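Local coordinates for protein SMG-7 (Caenorhabditis elegans, PDB 3ZHE), which pairs with SMG-5 through a 14-3-3-like domain and works in nonsense-mediated mRNA decay, the surveillance pathway that removes transcripts with premature stop codons, at residues 125-130 and 158-163; 131-136 and 150-155; 236-241 and 277-282. One frame throughout, in Å; residues are numbered along the deposited sequence.

Interactions 1 and 2 are consecutive parts of one interface, between helix 122-142 and helix 146-159, and interaction 3 joins a loop to a helix further along the chain. The centres of the first two lie 10 Å apart, and Ile159 CG1 of interaction 1 meets Leu133 CD1 of interaction 2 at 4.1 Å. Along the chain, interaction 2 is nested inside the loop of chain that interaction 1 closes. The centre of interaction 3 lies 39 Å from the other two centres; its nearest atoms are about 27 Å from interaction 1 and about 30 Å from interaction 2. Interactions 2 and 3 lie on opposite sides of the chain's centre.

Interaction 1 of 3, residues 125-130 and 158-163; sequences SRVFMA and RINPAD
Ala130 and Asn160 meet methyl to methylene, CB to CB at 3.5 Å, where helix 146-159 ends beside helix 122-142. In the apolar packing, Ala130 CB points at the partner and also touches Ile159 CB, 3.9 Å away. The CG2 branch of Ile159 reaches Arg126 instead, packing against its CG at 3.8 Å.

The polar part of the contact is carried by Arg126. With CG anti to the backbone N (chi1 -175°), its chain passes obliquely across Ile159, and a bend at chi3 folds the guanidinium back so that its edge faces the Ile159 carbonyl. NH1 gives Ile159 O a nearly straight but weak hydrogen bond of 3.4 Å. The arginine thus covers a carbonyl in the last turn of the helix with both its aliphatic stem and its charged end.

Turn geometry completes the account. Asn160 is the first residue to leave the helical conformation, and its OD1 accepts from Ala162 N at 3.1 Å, the donor standing well above the carbonyl plane. This Asx turn lies within a type I beta turn from Asn160 to Asp163, and with Asp163 at the N-cap position it carries the chain on to helix 164-176. The close approach of helices 122-142 and 146-159 is itself consistent with the hairpin of the TPR repeat predicted for 130-163.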
# COMPACT_ATOMS: atom_id res chain seq x y z
N SER B 125 -6.60 1.39 14.36
CA SER B 125 -5.96 1.26 13.06
C SER B 125 -6.94 1.56 11.93
O SER B 125 -6.58 2.20 10.94
CB SER B 125 -5.35 -0.13 12.88
OG SER B 125 -6.35 -1.13 12.87
N ARG B 126 -8.17 1.08 12.07
CA ARG B 126 -9.20 1.32 11.06
C ARG B 126 -9.49 2.81 10.91
O ARG B 126 -9.37 3.37 9.81
CB ARG B 126 -10.48 0.55 11.40
CG ARG B 126 -11.57 0.65 10.34
CD ARG B 126 -12.70 -0.33 10.59
NE ARG B 126 -12.23 -1.71 10.67
CZ ARG B 126 -12.04 -2.50 9.61
NH1 ARG B 126 -12.28 -2.05 8.39
NH2 ARG B 126 -11.61 -3.74 9.78
N VAL B 127 -9.85 3.45 12.02
CA VAL B 127 -10.15 4.88 12.02
C VAL B 127 -8.96 5.70 11.51
O VAL B 127 -9.13 6.62 10.71
CB VAL B 127 -10.55 5.39 13.42
CG1 VAL B 127 -10.81 6.88 13.40
CG2 VAL B 127 -11.78 4.64 13.91
N PHE B 128 -7.76 5.35 11.97
CA PHE B 128 -6.55 6.05 11.57
C PHE B 128 -6.29 5.96 10.07
O PHE B 128 -6.11 6.98 9.40
CB PHE B 128 -5.33 5.54 12.34
CG PHE B 128 -4.03 6.09 11.85
CD1 PHE B 128 -3.64 7.37 12.19
CD2 PHE B 128 -3.19 5.33 11.06
CE1 PHE B 128 -2.44 7.89 11.74
CE2 PHE B 128 -1.99 5.84 10.60
CZ PHE B 128 -1.62 7.12 10.95
N MET B 129 -6.25 4.73 9.55
CA MET B 129 -6.01 4.51 8.13
C MET B 129 -7.05 5.23 7.28
O MET B 129 -6.70 5.90 6.30
CB MET B 129 -5.99 3.01 7.82
CG MET B 129 -4.63 2.51 7.37
SD MET B 129 -4.13 3.26 5.81
CE MET B 129 -2.40 3.58 6.12
N ALA B 130 -8.32 5.09 7.66
CA ALA B 130 -9.40 5.77 6.95
C ALA B 130 -9.22 7.28 6.94
O ALA B 130 -9.46 7.94 5.93
CB ALA B 130 -10.74 5.40 7.55
N ARG B 158 -14.61 3.05 2.32
CA ARG B 158 -14.70 1.61 2.51
C ARG B 158 -14.17 1.18 3.87
O ARG B 158 -14.78 0.37 4.56
CB ARG B 158 -13.97 0.85 1.40
CG ARG B 158 -14.11 -0.66 1.50
CD ARG B 158 -13.38 -1.40 0.39
NE ARG B 158 -11.93 -1.41 0.58
CZ ARG B 158 -11.07 -0.86 -0.27
NH1 ARG B 158 -11.50 -0.28 -1.37
NH2 ARG B 158 -9.77 -0.91 -0.02
N ILE B 159 -13.02 1.74 4.26
CA ILE B 159 -12.39 1.38 5.52
C ILE B 159 -13.25 1.78 6.71
O ILE B 159 -13.49 0.99 7.62
CB ILE B 159 -10.98 1.99 5.67
CG1 ILE B 159 -10.14 1.73 4.41
CG2 ILE B 159 -10.28 1.44 6.90
CD1 ILE B 159 -10.17 0.30 3.94
N ASN B 160 -13.73 3.02 6.70
CA ASN B 160 -14.62 3.51 7.75
C ASN B 160 -15.72 4.40 7.19
O ASN B 160 -15.52 5.60 6.98
CB ASN B 160 -13.82 4.27 8.82
CG ASN B 160 -14.70 4.80 9.93
OD1 ASN B 160 -15.77 4.25 10.22
ND2 ASN B 160 -14.27 5.89 10.55
N PRO B 161 -16.90 3.81 6.94
CA PRO B 161 -18.07 4.53 6.43
C PRO B 161 -18.74 5.37 7.52
O PRO B 161 -19.58 6.21 7.21
CB PRO B 161 -19.03 3.41 6.00
CG PRO B 161 -18.20 2.14 6.00
CD PRO B 161 -17.15 2.36 7.04
N ALA B 162 -18.35 5.14 8.77
CA ALA B 162 -19.00 5.80 9.90
C ALA B 162 -18.60 7.27 10.06
O ALA B 162 -19.11 7.96 10.93
CB ALA B 162 -18.74 5.03 11.18
N ASP B 163 -17.69 7.74 9.21
CA ASP B 163 -17.27 9.14 9.23
C ASP B 163 -17.92 9.90 8.09
O ASP B 163 -17.56 9.73 6.92
CB ASP B 163 -15.74 9.24 9.14
CG ASP B 163 -15.21 10.58 9.64
OD1 ASP B 163 -15.98 11.56 9.65
OD2 ASP B 163 -14.03 10.64 10.03

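Interaction 2 of 3, residues 131-136 and 150-155; sequences YVLLRM and QEYYEQ
Tyr152 carries the largest share of the contact, meeting Met136 with a ring face and Leu133 with a ring edge. The helices run nearly antiparallel, their N-to-C directions 157° apart, and the axes of the two segments approach to 7.7 Å.

Ring contacts come first. Met136 CB sits over one face of the Tyr152 ring, 4.0 Å from its centroid, in a CH-pi contact; the methionine chain, bent at chi2 and chi3, brings CE round to the phenol end of the same ring. Leu133 CD2 comes to the ring's edge instead, near its plane, 4.0 Å from Tyr152 CD1. Tyr153 starts away from the partner helix, but its ring returns, and its edge faces a backbone carbonyl, with CE1 3.4 Å from Leu134 O.

Leucine packing fills in around the rings. In Leu134, CG lies anti to the backbone N (chi1 163°), and although CB starts out away from the partner helix, CD1 returns to within 4.0 Å of Tyr153 CE1. Leu133 forks over Gln155: CD1 rests against Gln155 CB, while CD2 meets the amide oxygen OE1 at 3.8 Å.

No hydrogen bond joins the two segments. The polar end of Tyr153 has its partners outside them: its OH is hydrogen-bonded to Asp138, Arg141 and Gln169. Helix 68-92 packs on Met136, and helix 164-176 on Leu134 and Tyr153. An antiparallel pair of neighbouring helices of this kind, with a buried aromatic and aliphatic seam, is consistent with the TPR hairpin predicted for 130-163.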
# COMPACT_ATOMS: atom_id res chain seq x y z
N TYR B 131 -8.79 7.83 8.08
CA TYR B 131 -8.61 9.28 8.20
C TYR B 131 -7.46 9.77 7.32
O TYR B 131 -7.60 10.75 6.59
CB TYR B 131 -8.38 9.67 9.66
CG TYR B 131 -8.45 11.17 9.90
CD1 TYR B 131 -9.67 11.79 10.13
CD2 TYR B 131 -7.30 11.95 9.89
CE1 TYR B 131 -9.74 13.15 10.35
CE2 TYR B 131 -7.36 13.31 10.11
CZ TYR B 131 -8.58 13.91 10.34
OH TYR B 131 -8.65 15.26 10.56
N VAL B 132 -6.33 9.07 7.40
CA VAL B 132 -5.16 9.39 6.58
C VAL B 132 -5.52 9.37 5.10
O VAL B 132 -5.17 10.29 4.35
CB VAL B 132 -4.00 8.41 6.86
CG1 VAL B 132 -2.94 8.50 5.78
CG2 VAL B 132 -3.41 8.66 8.24
N LEU B 133 -6.23 8.32 4.68
CA LEU B 133 -6.69 8.22 3.30
C LEU B 133 -7.62 9.38 2.92
O LEU B 133 -7.52 9.93 1.82
CB LEU B 133 -7.39 6.88 3.07
CG LEU B 133 -6.48 5.65 3.07
CD1 LEU B 133 -7.29 4.36 3.03
CD2 LEU B 133 -5.51 5.71 1.90
N LEU B 134 -8.51 9.74 3.85
CA LEU B 134 -9.42 10.86 3.65
C LEU B 134 -8.65 12.15 3.37
O LEU B 134 -8.93 12.86 2.39
CB LEU B 134 -10.31 11.05 4.88
CG LEU B 134 -11.04 12.39 5.00
CD1 LEU B 134 -12.10 12.55 3.93
CD2 LEU B 134 -11.64 12.56 6.39
N ARG B 135 -7.67 12.44 4.22
CA ARG B 135 -6.92 13.69 4.10
C ARG B 135 -5.98 13.72 2.90
O ARG B 135 -5.74 14.78 2.31
CB ARG B 135 -6.18 14.00 5.40
CG ARG B 135 -7.10 14.27 6.58
CD ARG B 135 -8.32 15.08 6.15
NE ARG B 135 -9.20 15.38 7.26
CZ ARG B 135 -10.35 16.04 7.15
NH1 ARG B 135 -10.76 16.46 5.96
NH2 ARG B 135 -11.10 16.27 8.22
N MET B 136 -5.43 12.56 2.53
CA MET B 136 -4.67 12.45 1.29
C MET B 136 -5.60 12.74 0.12
O MET B 136 -5.18 13.34 -0.88
CB MET B 136 -4.04 11.07 1.15
CG MET B 136 -2.75 10.88 1.92
SD MET B 136 -1.47 12.05 1.41
CE MET B 136 -1.29 11.63 -0.32
N GLN B 150 -10.58 10.83 -5.79
CA GLN B 150 -11.73 9.94 -5.73
C GLN B 150 -11.33 8.55 -5.26
O GLN B 150 -12.06 7.91 -4.51
CB GLN B 150 -12.45 9.87 -7.08
CG GLN B 150 -13.68 8.97 -7.07
CD GLN B 150 -14.45 8.99 -8.38
OE1 GLN B 150 -14.16 9.80 -9.26
NE2 GLN B 150 -15.43 8.11 -8.51
N GLU B 151 -10.17 8.07 -5.71
CA GLU B 151 -9.67 6.78 -5.26
C GLU B 151 -9.43 6.77 -3.75
O GLU B 151 -9.95 5.91 -3.03
CB GLU B 151 -8.38 6.40 -6.02
CG GLU B 151 -8.57 6.20 -7.52
CD GLU B 151 -7.32 5.67 -8.21
OE1 GLU B 151 -6.30 5.47 -7.52
OE2 GLU B 151 -7.36 5.46 -9.44
N TYR B 152 -8.66 7.75 -3.27
CA TYR B 152 -8.40 7.90 -1.84
C TYR B 152 -9.70 7.99 -1.05
O TYR B 152 -9.85 7.35 -0.00
CB TYR B 152 -7.55 9.15 -1.58
CG TYR B 152 -6.08 9.00 -1.90
CD1 TYR B 152 -5.22 8.35 -1.03
CD2 TYR B 152 -5.54 9.54 -3.07
CE1 TYR B 152 -3.87 8.22 -1.32
CE2 TYR B 152 -4.20 9.41 -3.37
CZ TYR B 152 -3.37 8.75 -2.49
OH TYR B 152 -2.03 8.62 -2.78
N TYR B 153 -10.65 8.78 -1.55
CA TYR B 153 -11.94 8.97 -0.91
C TYR B 153 -12.74 7.67 -0.80
O TYR B 153 -13.30 7.37 0.25
CB TYR B 153 -12.77 10.02 -1.66
CG TYR B 153 -12.36 11.45 -1.38
CD1 TYR B 153 -11.75 11.79 -0.18
CD2 TYR B 153 -12.58 12.45 -2.31
CE1 TYR B 153 -11.37 13.10 0.08
CE2 TYR B 153 -12.21 13.76 -2.06
CZ TYR B 153 -11.61 14.07 -0.86
OH TYR B 153 -11.24 15.38 -0.62
N GLU B 154 -12.81 6.92 -1.90
CA GLU B 154 -13.56 5.67 -1.93
C GLU B 154 -12.93 4.64 -1.00
O GLU B 154 -13.64 3.91 -0.29
CB GLU B 154 -13.65 5.12 -3.35
CG GLU B 154 -14.54 5.93 -4.28
CD GLU B 154 -14.48 5.45 -5.72
OE1 GLU B 154 -13.71 4.50 -5.99
OE2 GLU B 154 -15.20 6.01 -6.57
N GLN B 155 -11.60 4.58 -1.00
CA GLN B 155 -10.89 3.69 -0.09
C GLN B 155 -11.20 4.04 1.36
O GLN B 155 -11.60 3.18 2.15
CB GLN B 155 -9.38 3.74 -0.35
CG GLN B 155 -8.96 3.14 -1.68
CD GLN B 155 -7.48 3.33 -1.98
OE1 GLN B 155 -6.72 3.82 -1.14
NE2 GLN B 155 -7.06 2.94 -3.18

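Interaction 3 of 3, residues 236-241 and 277-282; sequences LLEIED and EQRAVE
Leu236 ends helix 222-234 as the C-prime residue of a Schellman motif. Its positive phi (56°) turns the chain out of the helix and across the first turn of helix 277-304. From there 236-241 runs on as irregular loop, and the nearest CA atoms are those of Leu236 and Ala280, 6.1 Å apart.

Two side chains do most of the work. Leu236 stretches its CD2 branch toward the helix start, 3.8 Å from Glu277 N and 3.9 Å from Ala280 CB. Arg279 answers from the helix: CG is anti to the backbone N (chi1 -179°), and a bend at chi3 lays the guanidinium along the loop. Its edge faces the Leu236 carbonyl, with NH2 2.8 Å from Leu236 O, while Glu238 N stands over one face, 3.4 Å above the plane and offset toward the rim. Glu238 brings its aliphatic part close, CB 3.4 Å from Arg279 NH1; its carboxylate stays beyond salt-bridge range, OE1 4.3 Å from the same nitrogen, so any attraction is probably modest. Replacing Arg279 by a leucine would probably leave the Leu236 carbonyl and the Glu238 carboxylate without the positive group beside them.

The contact lies at the surface. Leu270 of helix 257-270 packs on Leu236, Glu277 and Ala280, while Glu238 O is hydrogen-bonded to Arg232 and Ile239 N to Tyr283, tying the loop back to helix 222-234 and to helix 277-304.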
# COMPACT_ATOMS: atom_id res chain seq x y z
N LEU B 236 -41.08 23.55 0.17
CA LEU B 236 -42.53 23.63 0.30
C LEU B 236 -43.20 24.33 -0.88
O LEU B 236 -44.10 25.14 -0.70
CB LEU B 236 -42.91 24.32 1.62
CG LEU B 236 -42.50 23.61 2.91
CD1 LEU B 236 -42.79 24.48 4.12
CD2 LEU B 236 -43.22 22.27 3.03
N LEU B 237 -42.74 24.01 -2.09
CA LEU B 237 -43.30 24.60 -3.30
C LEU B 237 -44.23 23.62 -4.00
O LEU B 237 -44.09 22.41 -3.87
CB LEU B 237 -42.19 25.04 -4.24
CG LEU B 237 -41.14 25.99 -3.65
CD1 LEU B 237 -40.12 26.41 -4.70
CD2 LEU B 237 -41.81 27.20 -3.03
N GLU B 238 -45.18 24.16 -4.76
CA GLU B 238 -46.15 23.34 -5.48
C GLU B 238 -45.54 22.72 -6.72
O GLU B 238 -44.98 23.42 -7.57
CB GLU B 238 -47.38 24.18 -5.86
CG GLU B 238 -48.47 23.41 -6.58
CD GLU B 238 -49.67 24.28 -6.91
OE1 GLU B 238 -49.63 25.49 -6.60
OE2 GLU B 238 -50.65 23.75 -7.48
N ILE B 239 -45.64 21.40 -6.83
CA ILE B 239 -45.14 20.69 -8.00
C ILE B 239 -46.14 20.79 -9.15
O ILE B 239 -47.24 20.23 -9.07
CB ILE B 239 -44.83 19.21 -7.69
CG1 ILE B 239 -43.79 19.11 -6.57
CG2 ILE B 239 -44.35 18.48 -8.93
CD1 ILE B 239 -43.35 17.69 -6.26
N GLU B 240 -45.73 21.50 -10.20
CA GLU B 240 -46.57 21.87 -11.34
C GLU B 240 -47.66 20.87 -11.73
O GLU B 240 -48.83 21.04 -11.37
CB GLU B 240 -45.70 22.16 -12.56
N ASP B 241 -47.28 19.82 -12.45
CA ASP B 241 -48.24 18.83 -12.93
C ASP B 241 -48.47 17.73 -11.90
O ASP B 241 -49.55 17.12 -11.87
CB ASP B 241 -47.77 18.23 -14.26
CG ASP B 241 -48.84 17.40 -14.94
OD1 ASP B 241 -50.03 17.57 -14.60
OD2 ASP B 241 -48.50 16.59 -15.82
N GLU B 277 -46.49 21.51 4.79
CA GLU B 277 -45.80 20.26 5.12
C GLU B 277 -46.66 19.05 4.77
O GLU B 277 -46.14 18.02 4.34
CB GLU B 277 -45.41 20.23 6.60
CG GLU B 277 -44.21 21.09 6.94
CD GLU B 277 -43.67 20.82 8.33
OE1 GLU B 277 -44.43 20.96 9.31
OE2 GLU B 277 -42.48 20.45 8.44
N GLN B 278 -47.97 19.18 4.94
CA GLN B 278 -48.90 18.12 4.58
C GLN B 278 -48.82 17.81 3.09
O GLN B 278 -48.73 16.65 2.68
CB GLN B 278 -50.33 18.51 4.96
N ARG B 279 -48.85 18.87 2.28
CA ARG B 279 -48.78 18.74 0.83
C ARG B 279 -47.47 18.09 0.41
O ARG B 279 -47.45 17.15 -0.41
CB ARG B 279 -48.91 20.12 0.18
CG ARG B 279 -48.86 20.09 -1.33
CD ARG B 279 -48.96 21.50 -1.91
NE ARG B 279 -47.84 22.34 -1.49
CZ ARG B 279 -47.68 23.60 -1.87
NH1 ARG B 279 -48.57 24.18 -2.67
NH2 ARG B 279 -46.63 24.30 -1.45
N ALA B 280 -46.36 18.58 0.96
CA ALA B 280 -45.04 18.04 0.65
C ALA B 280 -44.94 16.55 1.00
O ALA B 280 -44.49 15.73 0.19
CB ALA B 280 -43.96 18.83 1.38
N VAL B 281 -45.37 16.21 2.21
CA VAL B 281 -45.37 14.82 2.67
C VAL B 281 -46.24 13.95 1.77
O VAL B 281 -45.94 12.78 1.55
CB VAL B 281 -45.82 14.72 4.15
CG1 VAL B 281 -46.14 13.28 4.54
CG2 VAL B 281 -44.75 15.29 5.08
N GLU B 282 -47.31 14.53 1.23
CA GLU B 282 -48.17 13.81 0.30
C GLU B 282 -47.47 13.54 -1.04
O GLU B 282 -47.62 12.46 -1.62
CB GLU B 282 -49.48 14.56 0.06
CG GLU B 282 -50.46 13.83 -0.85
CD GLU B 282 -51.01 12.57 -0.23
OE1 GLU B 282 -50.83 12.36 0.99
OE2 GLU B 282 -51.64 11.77 -0.96